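Local atomic coordinates of acyl carrier protein (PDB entry 1VKU), a protein that probably carries the growing acyl chain on a phosphopantetheine arm during fatty acid biosynthesis. Residues K17-F22 with V37-T42. Residues are numbered along the deposited sequence; the frame is centred on the assembly and turned at random.
Sequences KLIAKF and VDEENT
V37 meets helix 14-28 through both I19 and F22, and its CG1 methyl does most of the touching: it lies 3.8 Å from I19 CG2 and 4.0 Å from F22 CE2. Against the phenyl ring this methyl stands at the edge, near the ring plane, so the valine borders the aromatic group and does not cover its face. With CG1 anti to the backbone N (chi1 166°), the valine directs that methyl at the helix.

The CB of D38 points away from the helix, and its carboxylate organises the loop instead. Its OD1 accepts from E40 N at 2.6 Å in a nearly straight bond (169°), forming an Asx turn, while D38 N donates to N41 OD1 at 3.1 Å from above the amide plane. Together with the type I turn from D38 to N41, these bonds fix the bend that follows V37.

At E39 the extended side chain crosses I19 at about a right angle, its CG 3.5 Å from I19 CD1. E39 OE2 forms a salt bridge with NE of R15, one turn before I19 on helix 14-28. Replacing I19 with an alanine would probably open a gap beside V37 CG1 and deprive the aliphatic part of E39 of an apolar partner.

The contact thus packs the long loop of the acyl carrier helical bundle onto helix 14-28. F22 reaches on to L56 and F60 of helix 50-64, while backbone hydrogen bonds between E39 and K80 and between N41 and V79 fasten the turn to the start of helix 79-92.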
loop_
_atom_site.group_PDB
_atom_site.type_symbol
_atom_site.label_atom_id
_atom_site.label_comp_id
_atom_site.label_asym_id
_atom_site.label_seq_id
_atom_site.Cartn_x
_atom_site.Cartn_y
_atom_site.Cartn_z
ATOM N N LYS A 17 2.073 -5.456 9.582
ATOM C CA LYS A 17 3.220 -4.595 9.369
ATOM C C LYS A 17 3.063 -3.698 8.139
ATOM O O LYS A 17 3.343 -2.511 8.206
ATOM C CB LYS A 17 4.508 -5.415 9.313
ATOM C CG LYS A 17 4.945 -6.037 10.653
ATOM C CD LYS A 17 6.182 -6.866 10.446
ATOM C CE LYS A 17 6.629 -7.509 11.717
ATOM N NZ LYS A 17 7.829 -8.298 11.428
ATOM N N LEU A 18 2.602 -4.257 7.028
ATOM C CA LEU A 18 2.349 -3.458 5.829
ATOM C C LEU A 18 1.168 -2.508 5.969
ATOM O O LEU A 18 1.191 -1.423 5.426
ATOM C CB LEU A 18 2.207 -4.335 4.591
ATOM C CG LEU A 18 3.506 -5.073 4.249
ATOM C CD1 LEU A 18 3.234 -6.100 3.201
ATOM C CD2 LEU A 18 4.582 -4.116 3.784
ATOM N N ILE A 19 0.140 -2.885 6.720
ATOM C CA ILE A 19 -0.905 -1.905 7.008
ATOM C C ILE A 19 -0.326 -0.764 7.844
ATOM O O ILE A 19 -0.642 0.409 7.625
ATOM C CB ILE A 19 -2.134 -2.580 7.664
ATOM C CG1 ILE A 19 -2.822 -3.464 6.633
ATOM C CG2 ILE A 19 -3.105 -1.546 8.166
ATOM C CD1 ILE A 19 -3.807 -4.508 7.234
ATOM N N ALA A 20 0.520 -1.107 8.814
ATOM C CA ALA A 20 1.099 -0.085 9.657
ATOM C C ALA A 20 1.989 0.842 8.840
ATOM O O ALA A 20 2.028 2.034 9.113
ATOM C CB ALA A 20 1.889 -0.707 10.837
ATOM N N LYS A 21 2.714 0.291 7.864
ATOM C CA LYS A 21 3.545 1.089 6.983
ATOM C C LYS A 21 2.678 2.006 6.093
ATOM O O LYS A 21 2.949 3.195 5.964
ATOM C CB LYS A 21 4.415 0.175 6.095
ATOM C CG LYS A 21 5.458 0.920 5.338
ATOM C CD LYS A 21 6.485 1.387 6.331
ATOM C CE LYS A 21 7.482 2.219 5.671
ATOM N NZ LYS A 21 8.337 2.749 6.703
ATOM N N PHE A 22 1.619 1.445 5.517
ATOM C CA PHE A 22 0.641 2.235 4.797
ATOM C C PHE A 22 0.163 3.431 5.656
ATOM O O PHE A 22 0.191 4.553 5.200
ATOM C CB PHE A 22 -0.528 1.351 4.406
ATOM C CG PHE A 22 -1.742 2.089 3.937
ATOM C CD1 PHE A 22 -1.642 3.202 3.115
ATOM C CD2 PHE A 22 -3.001 1.641 4.299
ATOM C CE1 PHE A 22 -2.772 3.873 2.688
ATOM C CE2 PHE A 22 -4.142 2.306 3.868
ATOM C CZ PHE A 22 -4.031 3.422 3.070
ATOM N N VAL A 37 -7.178 1.395 10.073
ATOM C CA VAL A 37 -7.398 0.881 8.741
ATOM C C VAL A 37 -7.868 -0.579 8.714
ATOM O O VAL A 37 -7.253 -1.446 9.336
ATOM C CB VAL A 37 -6.108 1.066 7.919
ATOM C CG1 VAL A 37 -6.127 0.263 6.651
ATOM C CG2 VAL A 37 -5.908 2.544 7.617
ATOM N N ASP A 38 -8.958 -0.833 7.987
ATOM C CA ASP A 38 -9.341 -2.177 7.587
ATOM C C ASP A 38 -8.891 -2.411 6.139
ATOM O O ASP A 38 -9.135 -1.595 5.263
ATOM C CB ASP A 38 -10.849 -2.339 7.732
ATOM C CG ASP A 38 -11.341 -3.761 7.449
ATOM O OD1 ASP A 38 -10.868 -4.425 6.515
ATOM O OD2 ASP A 38 -12.247 -4.302 8.100
ATOM N N GLU A 39 -8.199 -3.519 5.907
ATOM C CA GLU A 39 -7.822 -3.980 4.580
ATOM C C GLU A 39 -8.934 -4.002 3.525
ATOM O O GLU A 39 -8.654 -3.915 2.324
ATOM C CB GLU A 39 -7.356 -5.413 4.698
ATOM C CG GLU A 39 -5.868 -5.615 4.664
ATOM C CD GLU A 39 -5.526 -7.084 4.588
ATOM O OE1 GLU A 39 -6.307 -7.847 3.979
ATOM O OE2 GLU A 39 -4.493 -7.490 5.148
ATOM N N GLU A 40 -10.173 -4.171 3.971
ATOM C CA GLU A 40 -11.320 -4.277 3.091
ATOM C C GLU A 40 -11.818 -2.939 2.584
ATOM O O GLU A 40 -12.613 -2.913 1.659
ATOM C CB GLU A 40 -12.480 -5.008 3.783
ATOM C CG GLU A 40 -12.256 -6.500 4.003
ATOM C CD GLU A 40 -11.988 -7.272 2.711
ATOM O OE1 GLU A 40 -12.730 -7.071 1.718
ATOM O OE2 GLU A 40 -11.034 -8.093 2.690
ATOM N N ASN A 41 -11.375 -1.843 3.198
ATOM C CA ASN A 41 -11.692 -0.493 2.721
ATOM C C ASN A 41 -11.138 -0.227 1.328
ATOM O O ASN A 41 -9.985 -0.569 1.029
ATOM C CB ASN A 41 -11.071 0.590 3.623
ATOM C CG ASN A 41 -11.539 0.528 5.073
ATOM O OD1 ASN A 41 -10.737 0.710 6.013
ATOM N ND2 ASN A 41 -12.821 0.282 5.265
ATOM N N THR A 42 -11.924 0.445 0.498
ATOM C CA THR A 42 -11.408 0.912 -0.775
ATOM C C THR A 42 -10.564 2.139 -0.521
ATOM O O THR A 42 -10.772 2.872 0.452
ATOM C CB THR A 42 -12.543 1.239 -1.726
ATOM O OG1 THR A 42 -13.308 2.324 -1.193
ATOM C CG2 THR A 42 -13.561 0.108 -1.728
#